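Local coordinates for pumilio homology domain family member 4 (Saccharomyces cerevisiae, PDB 3BWT), which binds single-stranded mRNA through its Pumilio homology domain, the part that makes up this chain, at residues P85-I90 / V117-P122; L103-K108 / I137-Q142. One frame throughout, in Å; residues are numbered along the deposited sequence.

Contact 1: P85-I90 / V117-P122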
loop_
_atom_site.group_PDB
_atom_site.type_symbol
_atom_site.label_atom_id
_atom_site.label_comp_id
_atom_site.label_asym_id
_atom_site.label_seq_id
_atom_site.Cartn_x
_atom_site.Cartn_y
_atom_site.Cartn_z
ATOM N N PRO A 85 -17.040 8.326 -17.767
ATOM C CA PRO A 85 -16.522 7.659 -18.968
ATOM C C PRO A 85 -15.029 7.929 -19.215
ATOM O O PRO A 85 -14.430 7.338 -20.109
ATOM C CB PRO A 85 -17.345 8.289 -20.099
ATOM C CG PRO A 85 -18.557 8.851 -19.433
ATOM C CD PRO A 85 -18.095 9.303 -18.094
ATOM N N HIS A 86 -14.434 8.816 -18.434
ATOM C CA HIS A 86 -13.056 9.195 -18.674
ATOM C C HIS A 86 -12.175 8.907 -17.469
ATOM O O HIS A 86 -11.123 9.511 -17.289
ATOM C CB HIS A 86 -12.999 10.666 -19.045
ATOM C CG HIS A 86 -13.821 10.996 -20.242
ATOM N ND1 HIS A 86 -15.085 11.537 -20.149
ATOM C CD2 HIS A 86 -13.578 10.824 -21.560
ATOM C CE1 HIS A 86 -15.576 11.703 -21.364
ATOM N NE2 HIS A 86 -14.680 11.282 -22.236
ATOM N N PHE A 87 -12.614 7.964 -16.650
ATOM C CA PHE A 87 -11.921 7.671 -15.412
ATOM C C PHE A 87 -10.500 7.182 -15.641
ATOM O O PHE A 87 -9.611 7.513 -14.868
ATOM C CB PHE A 87 -12.724 6.681 -14.574
ATOM C CG PHE A 87 -13.722 7.336 -13.681
ATOM C CD1 PHE A 87 -13.903 8.710 -13.724
ATOM C CD2 PHE A 87 -14.493 6.588 -12.812
ATOM C CE1 PHE A 87 -14.828 9.328 -12.903
ATOM C CE2 PHE A 87 -15.420 7.193 -11.996
ATOM C CZ PHE A 87 -15.594 8.567 -12.039
ATOM N N VAL A 88 -10.279 6.407 -16.699
ATOM C CA VAL A 88 -8.934 5.914 -16.995
ATOM C C VAL A 88 -8.003 7.080 -17.299
ATOM O O VAL A 88 -6.918 7.194 -16.737
ATOM C CB VAL A 88 -8.921 4.920 -18.182
ATOM C CG1 VAL A 88 -7.515 4.728 -18.695
ATOM C CG2 VAL A 88 -9.517 3.586 -17.764
ATOM N N GLU A 89 -8.442 7.947 -18.198
ATOM C CA GLU A 89 -7.667 9.120 -18.549
ATOM C C GLU A 89 -7.346 9.936 -17.304
ATOM O O GLU A 89 -6.220 10.390 -17.123
ATOM C CB GLU A 89 -8.441 9.979 -19.543
ATOM C CG GLU A 89 -7.751 11.281 -19.884
ATOM C CD GLU A 89 -8.656 12.248 -20.604
ATOM O OE1 GLU A 89 -9.743 11.834 -21.091
ATOM O OE2 GLU A 89 -8.273 13.429 -20.671
ATOM N N ILE A 90 -8.347 10.118 -16.452
ATOM C CA ILE A 90 -8.208 10.940 -15.259
ATOM C C ILE A 90 -7.287 10.288 -14.235
ATOM O O ILE A 90 -6.472 10.961 -13.615
ATOM C CB ILE A 90 -9.574 11.232 -14.619
ATOM C CG1 ILE A 90 -10.505 11.897 -15.636
ATOM C CG2 ILE A 90 -9.420 12.108 -13.394
ATOM C CD1 ILE A 90 -11.919 12.063 -15.151
ATOM N N VAL A 117 -18.046 2.206 -9.377
ATOM C CA VAL A 117 -17.613 0.825 -9.601
ATOM C C VAL A 117 -17.828 0.443 -11.058
ATOM O O VAL A 117 -16.955 -0.153 -11.677
ATOM C CB VAL A 117 -18.316 -0.207 -8.679
ATOM C CG1 VAL A 117 -18.433 0.327 -7.258
ATOM C CG2 VAL A 117 -19.688 -0.565 -9.212
ATOM N N ASP A 118 -18.981 0.801 -11.613
ATOM C CA ASP A 118 -19.274 0.463 -13.001
ATOM C C ASP A 118 -18.195 1.045 -13.909
ATOM O O ASP A 118 -17.802 0.420 -14.892
ATOM C CB ASP A 118 -20.648 0.984 -13.425
ATOM C CG ASP A 118 -21.798 0.152 -12.876
ATOM O OD1 ASP A 118 -21.554 -0.778 -12.071
ATOM O OD2 ASP A 118 -22.958 0.442 -13.257
ATOM N N SER A 119 -17.715 2.237 -13.561
ATOM C CA SER A 119 -16.783 2.972 -14.409
ATOM C C SER A 119 -15.352 2.496 -14.264
ATOM O O SER A 119 -14.578 2.583 -15.210
ATOM C CB SER A 119 -16.834 4.466 -14.106
ATOM O OG SER A 119 -17.920 5.085 -14.760
ATOM N N LEU A 120 -15.000 2.013 -13.075
ATOM C CA LEU A 120 -13.641 1.564 -12.803
ATOM C C LEU A 120 -13.447 0.091 -13.101
ATOM O O LEU A 120 -12.408 -0.309 -13.599
ATOM C CB LEU A 120 -13.272 1.840 -11.347
ATOM C CG LEU A 120 -13.116 3.319 -10.997
ATOM C CD1 LEU A 120 -12.916 3.536 -9.502
ATOM C CD2 LEU A 120 -11.961 3.908 -11.800
ATOM N N ARG A 121 -14.462 -0.708 -12.798
ATOM C CA ARG A 121 -14.356 -2.162 -12.868
ATOM C C ARG A 121 -13.595 -2.665 -14.092
ATOM O O ARG A 121 -12.636 -3.422 -13.966
ATOM C CB ARG A 121 -15.746 -2.788 -12.800
ATOM C CG ARG A 121 -15.784 -4.301 -12.843
ATOM C CD ARG A 121 -17.177 -4.760 -12.479
ATOM N NE ARG A 121 -18.170 -4.093 -13.316
ATOM C CZ ARG A 121 -19.373 -3.703 -12.902
ATOM N NH1 ARG A 121 -19.749 -3.902 -11.641
ATOM N NH2 ARG A 121 -20.199 -3.100 -13.753
ATOM N N PRO A 122 -14.016 -2.251 -15.288
ATOM C CA PRO A 122 -13.353 -2.756 -16.493
ATOM C C PRO A 122 -11.831 -2.565 -16.491
ATOM O O PRO A 122 -11.137 -3.252 -17.239
ATOM C CB PRO A 122 -13.970 -1.913 -17.608
ATOM C CG PRO A 122 -15.289 -1.490 -17.078
ATOM C CD PRO A 122 -15.130 -1.338 -15.599
#

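Contact 2: L103-K108 / I137-Q142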
loop_
_atom_site.group_PDB
_atom_site.type_symbol
_atom_site.label_atom_id
_atom_site.label_comp_id
_atom_site.label_asym_id
_atom_site.label_seq_id
_atom_site.Cartn_x
_atom_site.Cartn_y
_atom_site.Cartn_z
ATOM N N LEU A 103 -13.404 12.996 -5.322
ATOM C CA LEU A 103 -14.745 12.627 -5.746
ATOM C C LEU A 103 -15.235 11.420 -4.957
ATOM O O LEU A 103 -16.323 11.434 -4.389
ATOM C CB LEU A 103 -14.760 12.328 -7.240
ATOM C CG LEU A 103 -16.106 12.101 -7.933
ATOM C CD1 LEU A 103 -16.045 12.588 -9.372
ATOM C CD2 LEU A 103 -16.505 10.636 -7.887
ATOM N N ILE A 104 -14.417 10.377 -4.920
ATOM C CA ILE A 104 -14.734 9.164 -4.178
ATOM C C ILE A 104 -14.941 9.438 -2.681
ATOM O O ILE A 104 -15.863 8.904 -2.066
ATOM C CB ILE A 104 -13.646 8.095 -4.379
ATOM C CG1 ILE A 104 -13.608 7.654 -5.847
ATOM C CG2 ILE A 104 -13.892 6.910 -3.465
ATOM C CD1 ILE A 104 -12.408 6.795 -6.217
ATOM N N GLU A 105 -14.095 10.280 -2.102
ATOM C CA GLU A 105 -14.246 10.657 -0.706
ATOM C C GLU A 105 -15.558 11.372 -0.453
ATOM O O GLU A 105 -16.108 11.309 0.651
ATOM C CB GLU A 105 -13.103 11.565 -0.282
ATOM C CG GLU A 105 -11.833 10.815 -0.011
ATOM C CD GLU A 105 -10.665 11.725 0.218
ATOM O OE1 GLU A 105 -10.838 12.956 0.059
ATOM O OE2 GLU A 105 -9.576 11.203 0.552
ATOM N N CYS A 106 -16.055 12.056 -1.479
ATOM C CA CYS A 106 -17.207 12.936 -1.321
ATOM C C CYS A 106 -18.563 12.274 -1.533
ATOM O O CYS A 106 -19.577 12.798 -1.088
ATOM C CB CYS A 106 -17.089 14.138 -2.254
ATOM S SG CYS A 106 -15.982 15.400 -1.667
ATOM N N ILE A 107 -18.592 11.135 -2.213
ATOM C CA ILE A 107 -19.873 10.553 -2.583
ATOM C C ILE A 107 -20.632 10.023 -1.380
ATOM O O ILE A 107 -20.079 9.348 -0.524
ATOM C CB ILE A 107 -19.756 9.474 -3.684
ATOM C CG1 ILE A 107 -18.943 8.278 -3.195
ATOM C CG2 ILE A 107 -19.157 10.076 -4.948
ATOM C CD1 ILE A 107 -18.672 7.260 -4.284
ATOM N N LYS A 108 -21.914 10.353 -1.331
ATOM C CA LYS A 108 -22.765 9.952 -0.234
ATOM C C LYS A 108 -23.744 8.853 -0.665
ATOM O O LYS A 108 -23.964 7.897 0.076
ATOM C CB LYS A 108 -23.495 11.180 0.342
ATOM C CG LYS A 108 -22.563 12.197 1.038
ATOM C CD LYS A 108 -23.288 13.476 1.502
ATOM C CE LYS A 108 -23.660 14.387 0.326
ATOM N NZ LYS A 108 -23.952 15.817 0.693
ATOM N N ILE A 137 -7.784 3.404 -6.999
ATOM C CA ILE A 137 -8.191 2.071 -6.565
ATOM C C ILE A 137 -8.135 1.893 -5.037
ATOM O O ILE A 137 -9.050 1.333 -4.445
ATOM C CB ILE A 137 -7.364 0.981 -7.285
ATOM C CG1 ILE A 137 -7.694 1.002 -8.778
ATOM C CG2 ILE A 137 -7.624 -0.399 -6.678
ATOM C CD1 ILE A 137 -9.186 1.178 -9.055
ATOM N N GLN A 138 -7.073 2.380 -4.399
ATOM C CA GLN A 138 -6.971 2.295 -2.944
ATOM C C GLN A 138 -8.047 3.123 -2.246
ATOM O O GLN A 138 -8.575 2.719 -1.217
ATOM C CB GLN A 138 -5.602 2.751 -2.468
ATOM C CG GLN A 138 -4.464 1.897 -2.945
ATOM C CD GLN A 138 -3.155 2.305 -2.302
ATOM O OE1 GLN A 138 -3.095 2.519 -1.095
ATOM N NE2 GLN A 138 -2.102 2.424 -3.104
ATOM N N LYS A 139 -8.364 4.284 -2.799
ATOM C CA LYS A 139 -9.371 5.153 -2.202
ATOM C C LYS A 139 -10.686 4.406 -2.126
ATOM O O LYS A 139 -11.427 4.519 -1.163
ATOM C CB LYS A 139 -9.535 6.423 -3.033
ATOM C CG LYS A 139 -10.381 7.493 -2.391
ATOM C CD LYS A 139 -9.927 7.802 -0.981
ATOM C CE LYS A 139 -8.622 8.568 -0.946
ATOM N NZ LYS A 139 -8.200 8.837 0.462
ATOM N N CYS A 140 -10.957 3.625 -3.157
ATOM C CA CYS A 140 -12.183 2.863 -3.225
ATOM C C CYS A 140 -12.302 1.962 -2.017
ATOM O O CYS A 140 -13.372 1.858 -1.410
ATOM C CB CYS A 140 -12.223 2.040 -4.510
ATOM S SG CYS A 140 -12.630 3.022 -5.961
ATOM N N LEU A 141 -11.192 1.314 -1.670
ATOM C CA LEU A 141 -11.144 0.421 -0.520
ATOM C C LEU A 141 -11.262 1.212 0.782
ATOM O O LEU A 141 -11.935 0.788 1.720
ATOM C CB LEU A 141 -9.858 -0.398 -0.545
ATOM C CG LEU A 141 -9.658 -1.263 -1.795
ATOM C CD1 LEU A 141 -8.181 -1.506 -2.072
ATOM C CD2 LEU A 141 -10.401 -2.584 -1.668
ATOM N N GLN A 142 -10.632 2.377 0.841
ATOM C CA GLN A 142 -10.706 3.177 2.056
ATOM C C GLN A 142 -12.090 3.771 2.305
ATOM O O GLN A 142 -12.409 4.104 3.441
ATOM C CB GLN A 142 -9.676 4.305 2.042
ATOM C CG GLN A 142 -8.285 3.862 1.688
ATOM C CD GLN A 142 -7.283 4.993 1.774
ATOM O OE1 GLN A 142 -6.929 5.610 0.760
ATOM N NE2 GLN A 142 -6.828 5.283 2.994
#

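Contact 1: P85-I90 / V117-P122
Helix 87-92 begins just after its N-cap residue His-86 and lays its first turn beside the end of helix 110-120; from there Phe-87 points toward Ser-119 and Leu-120. This is packing inside an all-helical Pumilio-repeat solenoid, the start of repeat 3 set against the end of helix 110-120, where repeat 4 begins at Ser-119. The contact is small, burying 166 Å² in all, and it is carried by carbon atoms. One ortho corner of the phenyl ring does most of the touching, for CD2 of Phe-87 lies 3.4 Å from CB of Ser-119. The same ring atom meets a methyl of the next residue, Leu-120 CD2 standing 3.8 Å from Phe-87 CD2, and the two side chains cross at about a right angle. In Leu-120, chi1 of -69° sets CG beside the backbone N, and with chi2 near 180° the CD2 methyl comes up against the ring. Leu-120 also packs on Val-136 and Cys-140 of helix 133-143, and Leu-100 of helix 96-106 against Phe-87. The hydroxyl of Ser-119 hydrogen-bonds to the carbonyl oxygen of Ile-115 and, weakly, to that of Ser-84. What Ser-119 offers the ring is its CB, 3.7 Å from CE2 of Phe-87.

Contact 2: L103-K108 / I137-Q142
Helix-to-helix stacking between successive Pumilio repeats is exemplified here, with Ile-104 and Glu-105 of repeat 3 meeting Lys-139 and Cys-140 of repeat 4. The two residue pairs sit late in helices 96-106 and 133-143, which probably correspond to the RNA-facing helices of other PUF proteins. The backbones come nearest at Ile-104 and Cys-140, whose CA atoms are 6.9 Å apart.

Lys-139 serves both an apolar and a polar half of the interface. Its inner methylenes run past Ile-104 in the opposite direction, with Lys-139 CG 3.7 Å from Ile-104 CG2. The lysine chain is folded about CB-CG and CG-CD (chi2 51°, chi3 72°), a bend that carries the ammonium across to the carboxylate of Glu-105 instead of straight on. There NZ of Lys-139 gives a 2.7 Å hydrogen bond, part of a salt bridge, to OE2 of Glu-105, received on the anti lone pair, away from the other oxygen. The carbons next to the salt bridge also pack, Lys-139 CD lying 3.7 Å from Glu-105 CG. Arg-143 adds a long, weak ion pair to OE2, and Lys-102 a similarly weak one to OE1, so the carboxylate probably sits in a positive setting that would tend to keep it ionised. Lys-139 NZ also makes a weak 3.5 Å hydrogen bond to OE1 of Gln-142, one turn along.

Replacing Lys-139 by an alanine is likely to leave OE2 of Glu-105 without its closest cationic mate and to open a gap beside the CG2 methyl of Ile-104. The CG1 branch of Ile-104 ends against Cys-140, with CD1 3.8 Å from SG.

In the fold
Contacts 1 and 2 illustrate how a solenoid is knitted together by repeated neighbour packing. Their centres are 13 Å apart, on the same side of the chain's centre, and their segments alternate along the sequence in the order 85-90, 103-108, 117-122, 137-142. Helices 87-92, 96-106 and 110-120 follow one another in the chain, and helix 133-143 comes later, in the next repeat. Contact 2 joins repeat 3 to repeat 4, while contact 1 packs the start of repeat 3 against the end of helix 110-120, at the border with repeat 4. CD1 of Leu-120 packs 3.6 Å from SG of Cys-140, so the two contacts share apolar packing at this border within the RNA-binding domain.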